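Local atomic coordinates of chromosomal replication initiator protein DnaA (Aquifex aeolicus, PDB entry 1L8Q), a protein that binds the chromosomal replication origin and, in its ATP-bound form, probably initiates and regulates chromosomal replication as an AAA+ initiator. Residues R20-V25 and T51-A56; E24-A29 and I40-S45. All blocks are in the same frame, centred on the assembly; numbering follows the deposited sequence.

Contact 1: R20-V25 and T51-A56; sequences RLAYEV and THLLQA. With MG (magnesium ion), chain B; ADP (adenosine-5'-diphosphate), chain C.
A22 and L53 make the closest approach between helix segments 20-25 and 51-56, with A22 CB 3.7 Å from L53 CD2. The apolar contact rests on the two branches of L53: CD2 meets the methyl of A22, while CD1 approaches the Y23 ring obliquely, 4.2 Å from Y23 CD1. The Y23 and L53 side chains are roughly perpendicular. CG of L53 lies opposite its backbone N (chi1 -163°), which sets the two methyls against A22 and Y23. The summed buried area is only 113 Å², so the touch is narrow.

An ionic pair lies within segment 20-25: R20 NE gives E24 OE2 a bond of 2.8 Å, in the guanidinium plane but 46° above the carboxylate plane.

The remaining interactions belong to the nucleotide site. T51 ends the Walker A motif of this P-loop AAA+ domain, near the start of helix 50-63, and the backbone N of T51 donates to ADP O1B (2.9 Å) on the beta phosphate. The next amide, H52 N, donates almost straight to ADP O1A on the alpha phosphate.

Magnesium has six ligands: T51 OG1 at 1.9 Å, ADP O1B and four waters. T51 OG1, which is also hydrogen-bonded to D105 OD2, is set beside its own backbone N by chi1 of -64°. Two of the waters donate back to ADP O3B and ADP O2A.

At the sugar, H52 ND1 and ADP O2' share a nearly straight hydrogen bond of 2.6 Å, the hydroxyl meeting the edge of the imidazole. Replacing H52 with an alanine would probably leave O2' without this partner and the T9 carbonyl without NE2. Y8 and F13 pack edge-to-face with the same ring.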
loop_
_atom_site.group_PDB
_atom_site.type_symbol
_atom_site.label_atom_id
_atom_site.label_comp_id
_atom_site.label_asym_id
_atom_site.label_seq_id
_atom_site.Cartn_x
_atom_site.Cartn_y
_atom_site.Cartn_z
ATOM N N ARG A 20 11.645 4.670 12.848
ATOM C CA ARG A 20 12.825 4.553 13.690
ATOM C C ARG A 20 12.980 3.177 14.351
ATOM O O ARG A 20 14.038 2.538 14.211
ATOM C CB ARG A 20 12.794 5.643 14.753
ATOM C CG ARG A 20 14.145 6.070 15.261
ATOM C CD ARG A 20 14.065 7.079 16.380
ATOM N NE ARG A 20 14.929 6.696 17.491
ATOM C CZ ARG A 20 14.708 7.008 18.766
ATOM N NH1 ARG A 20 13.646 7.732 19.114
ATOM N NH2 ARG A 20 15.563 6.605 19.692
ATOM N N LEU A 21 11.944 2.728 15.075
ATOM C CA LEU A 21 11.972 1.409 15.726
ATOM C C LEU A 21 12.454 0.351 14.742
ATOM O O LEU A 21 13.494 -0.266 14.934
ATOM C CB LEU A 21 10.577 1.021 16.202
ATOM C CG LEU A 21 10.359 0.457 17.598
ATOM C CD1 LEU A 21 9.134 -0.412 17.590
ATOM C CD2 LEU A 21 11.545 -0.297 18.073
ATOM N N ALA A 22 11.678 0.141 13.688
ATOM C CA ALA A 22 12.010 -0.851 12.696
ATOM C C ALA A 22 13.461 -0.681 12.282
ATOM O O ALA A 22 14.246 -1.627 12.315
ATOM C CB ALA A 22 11.106 -0.710 11.500
ATOM N N TYR A 23 13.822 0.534 11.907
ATOM C CA TYR A 23 15.173 0.801 11.463
ATOM C C TYR A 23 16.209 0.432 12.525
ATOM O O TYR A 23 17.215 -0.231 12.224
ATOM C CB TYR A 23 15.325 2.266 11.082
ATOM C CG TYR A 23 16.680 2.629 10.557
ATOM C CD1 TYR A 23 17.018 2.372 9.245
ATOM C CD2 TYR A 23 17.627 3.236 11.374
ATOM C CE1 TYR A 23 18.261 2.704 8.748
ATOM C CE2 TYR A 23 18.861 3.578 10.898
ATOM C CZ TYR A 23 19.176 3.309 9.579
ATOM O OH TYR A 23 20.405 3.652 9.083
ATOM N N GLU A 24 15.979 0.869 13.759
ATOM C CA GLU A 24 16.940 0.605 14.809
ATOM C C GLU A 24 17.044 -0.876 15.087
ATOM O O GLU A 24 18.168 -1.420 15.187
ATOM C CB GLU A 24 16.612 1.385 16.077
ATOM C CG GLU A 24 17.184 2.791 16.089
ATOM C CD GLU A 24 16.720 3.607 17.283
ATOM O OE1 GLU A 24 16.137 3.032 18.218
ATOM O OE2 GLU A 24 16.940 4.828 17.292
ATOM N N VAL A 25 15.891 -1.538 15.190
ATOM C CA VAL A 25 15.866 -2.978 15.444
ATOM C C VAL A 25 16.615 -3.752 14.357
ATOM O O VAL A 25 17.441 -4.604 14.652
ATOM C CB VAL A 25 14.428 -3.518 15.615
ATOM C CG1 VAL A 25 14.415 -5.045 15.586
ATOM C CG2 VAL A 25 13.830 -3.002 16.916
ATOM N N THR A 51 9.702 -3.286 2.131
ATOM C CA THR A 51 10.561 -3.962 1.182
ATOM C C THR A 51 11.939 -3.311 1.167
ATOM O O THR A 51 12.969 -3.975 1.179
ATOM C CB THR A 51 9.925 -3.965 -0.208
ATOM O OG1 THR A 51 8.709 -4.734 -0.181
ATOM C CG2 THR A 51 10.808 -4.726 -1.214
ATOM N N HIS A 52 11.955 -1.999 1.174
ATOM C CA HIS A 52 13.195 -1.284 1.187
ATOM C C HIS A 52 14.068 -1.736 2.364
ATOM O O HIS A 52 15.263 -2.001 2.207
ATOM C CB HIS A 52 12.907 0.207 1.289
ATOM C CG HIS A 52 14.127 1.062 1.213
ATOM N ND1 HIS A 52 14.235 2.124 0.342
ATOM C CD2 HIS A 52 15.297 1.007 1.892
ATOM C CE1 HIS A 52 15.416 2.697 0.497
ATOM N NE2 HIS A 52 16.079 2.039 1.433
ATOM N N LEU A 53 13.472 -1.822 3.545
ATOM C CA LEU A 53 14.220 -2.170 4.737
ATOM C C LEU A 53 14.719 -3.625 4.695
ATOM O O LEU A 53 15.874 -3.902 5.060
ATOM C CB LEU A 53 13.368 -1.916 5.973
ATOM C CG LEU A 53 14.025 -1.830 7.340
ATOM C CD1 LEU A 53 15.143 -0.818 7.332
ATOM C CD2 LEU A 53 12.968 -1.435 8.348
ATOM N N LEU A 54 13.866 -4.550 4.256
ATOM C CA LEU A 54 14.291 -5.946 4.164
ATOM C C LEU A 54 15.483 -6.059 3.221
ATOM O O LEU A 54 16.493 -6.692 3.535
ATOM C CB LEU A 54 13.162 -6.832 3.656
ATOM C CG LEU A 54 12.342 -7.618 4.679
ATOM C CD1 LEU A 54 11.855 -6.739 5.799
ATOM C CD2 LEU A 54 11.181 -8.301 3.959
ATOM N N GLN A 55 15.369 -5.422 2.068
ATOM C CA GLN A 55 16.403 -5.530 1.076
ATOM C C GLN A 55 17.675 -4.786 1.455
ATOM O O GLN A 55 18.778 -5.170 1.051
ATOM C CB GLN A 55 15.886 -5.073 -0.275
ATOM C CG GLN A 55 14.719 -5.885 -0.755
ATOM C CD GLN A 55 14.974 -6.490 -2.102
ATOM O OE1 GLN A 55 14.053 -6.973 -2.752
ATOM N NE2 GLN A 55 16.222 -6.476 -2.524
ATOM N N ALA A 56 17.535 -3.717 2.221
ATOM C CA ALA A 56 18.715 -3.001 2.666
ATOM C C ALA A 56 19.476 -3.878 3.659
ATOM O O ALA A 56 20.703 -3.923 3.630
ATOM C CB ALA A 56 18.348 -1.687 3.276
HETATM MG MG MG B . 6.952 -3.902 -0.224
HETATM P PB ADP C . 6.420 -1.194 1.027
HETATM O O1B ADP C . 7.345 -2.396 0.782
HETATM O O2B ADP C . 6.092 -0.949 2.471
HETATM O O3B ADP C . 5.243 -1.149 0.104
HETATM P PA ADP C . 8.639 -0.100 -0.153
HETATM O O1A ADP C . 9.744 -0.637 0.738
HETATM O O2A ADP C . 8.356 -0.989 -1.351
HETATM O O3A ADP C . 7.281 0.079 0.659
HETATM O "O5'" ADP C . 8.984 1.390 -0.594
HETATM C "C5'" ADP C . 8.149 2.086 -1.502
HETATM C "C4'" ADP C . 9.022 3.140 -2.136
HETATM O "O4'" ADP C . 9.235 4.231 -1.218
HETATM C "C3'" ADP C . 10.389 2.556 -2.416
HETATM O "O3'" ADP C . 10.851 3.220 -3.584
HETATM C "C2'" ADP C . 11.197 2.983 -1.211
HETATM O "O2'" ADP C . 12.600 3.061 -1.398
HETATM C "C1'" ADP C . 10.620 4.331 -0.878
HETATM N N9 ADP C . 10.785 4.525 0.569
HETATM C C8 ADP C . 10.027 3.973 1.545
HETATM N N7 ADP C . 10.477 4.373 2.773
HETATM C C5 ADP C . 11.537 5.166 2.578
HETATM C C6 ADP C . 12.471 5.912 3.432
HETATM N N6 ADP C . 12.367 5.889 4.771
HETATM N N1 ADP C . 13.438 6.621 2.838
HETATM C C2 ADP C . 13.564 6.670 1.496
HETATM N N3 ADP C . 12.737 6.013 0.663
HETATM C C4 ADP C . 11.737 5.263 1.134
HETATM O O HOH W 1 4.802 -3.628 -0.378
HETATM O O HOH W 2 6.384 -5.358 1.287
HETATM O O HOH W 3 6.910 -3.036 -1.822
HETATM O O HOH W 4 6.355 -5.615 -1.276
#

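Contact 2: E24-A29 and I40-S45; sequences EVVKEA and IFIYGS
I40 pushes its terminal methyl into a shallow hollow on helix segment 24-29, and I42 adds a second, lighter touch. The hollow has V25 and A29, one turn apart, as its walls: I40 CD1 lies 3.6 Å from A29 CB and 3.9 Å from V25 CG1. Between them the backbone forms the floor, with V26 CA 4.4 Å from I40 CD1. The isoleucine reaches that far because CD1 is anti to CA about the CB-CG1 bond (chi2 176°), which puts that methyl at the far end. The V25 and I40 side chains lie alongside one another, pointing opposite ways, so that V25 CG1 also runs close to I40 CG1.

V26, the residue after V25, meets I42 methyl to methyl, V26 CG2 lying 3.9 Å from I42 CD1, with one side chain set nearly square across the other. I40 and I42 can both face the helix because they are alternate residues of one strand. All the cross-segment contacts are between carbon atoms of buried residues, and together they bury 165 Å².

The axes of helix 24-29 and strand 40-43 approach to 10.1 Å and run nearly antiparallel, at 156°. This is the helix-on-sheet layering expected of a P-loop NTPase alpha/beta core. Strand 40-43 lies inside the parallel sheet, hydrogen-bonded through its backbone to strands 133-138 and 160-163; F41 on its other face meets F156 of helix 150-157. On the helix side, V25 also rests on I160, while V26 and I42 both touch L53 of helix 50-63, which packs beside helix 20-31 on this side of the strand.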
loop_
_atom_site.group_PDB
_atom_site.type_symbol
_atom_site.label_atom_id
_atom_site.label_comp_id
_atom_site.label_asym_id
_atom_site.label_seq_id
_atom_site.Cartn_x
_atom_site.Cartn_y
_atom_site.Cartn_z
ATOM N N GLU A 24 15.979 0.869 13.759
ATOM C CA GLU A 24 16.940 0.605 14.809
ATOM C C GLU A 24 17.044 -0.876 15.087
ATOM O O GLU A 24 18.168 -1.420 15.187
ATOM C CB GLU A 24 16.612 1.385 16.077
ATOM C CG GLU A 24 17.184 2.791 16.089
ATOM C CD GLU A 24 16.720 3.607 17.283
ATOM O OE1 GLU A 24 16.137 3.032 18.218
ATOM O OE2 GLU A 24 16.940 4.828 17.292
ATOM N N VAL A 25 15.891 -1.538 15.190
ATOM C CA VAL A 25 15.866 -2.978 15.444
ATOM C C VAL A 25 16.615 -3.752 14.357
ATOM O O VAL A 25 17.441 -4.604 14.652
ATOM C CB VAL A 25 14.428 -3.518 15.615
ATOM C CG1 VAL A 25 14.415 -5.045 15.586
ATOM C CG2 VAL A 25 13.830 -3.002 16.916
ATOM N N VAL A 26 16.353 -3.422 13.102
ATOM C CA VAL A 26 17.020 -4.098 12.014
ATOM C C VAL A 26 18.542 -3.887 12.121
ATOM O O VAL A 26 19.329 -4.822 11.943
ATOM C CB VAL A 26 16.475 -3.634 10.642
ATOM C CG1 VAL A 26 17.451 -3.998 9.505
ATOM C CG2 VAL A 26 15.103 -4.233 10.388
ATOM N N LYS A 27 18.949 -2.668 12.447
ATOM C CA LYS A 27 20.365 -2.368 12.605
ATOM C C LYS A 27 21.009 -3.067 13.797
ATOM O O LYS A 27 22.122 -3.551 13.703
ATOM C CB LYS A 27 20.591 -0.869 12.716
ATOM C CG LYS A 27 20.826 -0.201 11.396
ATOM C CD LYS A 27 21.723 0.995 11.576
ATOM C CE LYS A 27 22.891 0.944 10.600
ATOM N NZ LYS A 27 23.801 2.105 10.804
ATOM N N GLU A 28 20.334 -3.069 14.935
ATOM C CA GLU A 28 20.824 -3.818 16.077
ATOM C C GLU A 28 21.011 -5.285 15.660
ATOM O O GLU A 28 21.997 -5.918 16.010
ATOM C CB GLU A 28 19.824 -3.736 17.229
ATOM C CG GLU A 28 20.104 -2.640 18.249
ATOM C CD GLU A 28 18.830 -2.034 18.844
ATOM O OE1 GLU A 28 18.885 -0.869 19.277
ATOM O OE2 GLU A 28 17.774 -2.709 18.888
ATOM N N ALA A 29 20.062 -5.809 14.890
ATOM C CA ALA A 29 20.094 -7.207 14.497
ATOM C C ALA A 29 21.276 -7.547 13.576
ATOM O O ALA A 29 21.811 -8.656 13.612
ATOM C CB ALA A 29 18.790 -7.597 13.852
ATOM N N ILE A 40 12.329 -11.073 13.413
ATOM C CA ILE A 40 11.888 -9.700 13.330
ATOM C C ILE A 40 10.713 -9.710 12.368
ATOM O O ILE A 40 10.823 -10.246 11.274
ATOM C CB ILE A 40 12.979 -8.828 12.739
ATOM C CG1 ILE A 40 14.145 -8.706 13.697
ATOM C CG2 ILE A 40 12.442 -7.440 12.401
ATOM C CD1 ILE A 40 15.272 -7.940 13.118
ATOM N N PHE A 41 9.594 -9.110 12.769
ATOM C CA PHE A 41 8.396 -9.085 11.936
ATOM C C PHE A 41 7.981 -7.644 11.763
ATOM O O PHE A 41 7.463 -7.033 12.698
ATOM C CB PHE A 41 7.279 -9.852 12.633
ATOM C CG PHE A 41 6.078 -10.078 11.795
ATOM C CD1 PHE A 41 5.189 -9.044 11.533
ATOM C CD2 PHE A 41 5.800 -11.343 11.295
ATOM C CE1 PHE A 41 4.053 -9.263 10.755
ATOM C CE2 PHE A 41 4.656 -11.579 10.532
ATOM C CZ PHE A 41 3.784 -10.542 10.264
ATOM N N ILE A 42 8.224 -7.089 10.579
ATOM C CA ILE A 42 7.869 -5.711 10.298
ATOM C C ILE A 42 6.518 -5.609 9.602
ATOM O O ILE A 42 6.254 -6.332 8.663
ATOM C CB ILE A 42 8.927 -5.085 9.400
ATOM C CG1 ILE A 42 10.273 -5.038 10.106
ATOM C CG2 ILE A 42 8.507 -3.677 8.966
ATOM C CD1 ILE A 42 11.438 -4.874 9.126
ATOM N N TYR A 43 5.663 -4.696 10.054
ATOM C CA TYR A 43 4.373 -4.504 9.403
ATOM C C TYR A 43 3.966 -3.030 9.261
ATOM O O TYR A 43 4.301 -2.173 10.087
ATOM C CB TYR A 43 3.278 -5.299 10.094
ATOM C CG TYR A 43 2.946 -4.805 11.461
ATOM C CD1 TYR A 43 1.822 -4.009 11.684
ATOM C CD2 TYR A 43 3.746 -5.120 12.530
ATOM C CE1 TYR A 43 1.515 -3.553 12.934
ATOM C CE2 TYR A 43 3.451 -4.685 13.789
ATOM C CZ TYR A 43 2.326 -3.899 13.992
ATOM O OH TYR A 43 2.026 -3.466 15.264
ATOM N N GLY A 44 3.239 -2.757 8.188
ATOM C CA GLY A 44 2.789 -1.423 7.887
ATOM C C GLY A 44 2.077 -1.404 6.557
ATOM O O GLY A 44 2.135 -2.362 5.773
ATOM N N SER A 45 1.420 -0.300 6.277
ATOM C CA SER A 45 0.644 -0.197 5.059
ATOM C C SER A 45 1.550 -0.027 3.841
ATOM O O SER A 45 2.757 0.198 3.976
ATOM C CB SER A 45 -0.289 0.989 5.168
ATOM O OG SER A 45 0.471 2.174 5.116
#

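Overall arrangement
Both contacts use helix 20-31, and their centres are only 5 Å apart. Contact 1 joins it to helix 50-63; contact 2 lays it on strand 40-43. Strand and second helix follow each other in the chain, so the pair outlines a strand-loop-helix unit with helix 20-31 packed against both parts. The packing is continuous: L53 CD2 and L54 CD1 each lie 3.8 Å from I42 CD1. Contact 2 is wholly buried and apolar. Contact 1 is also largely buried where its helices touch, but Y23 is partly exposed, and segment 51-56 adds polar and metal chemistry at its nucleotide-facing end.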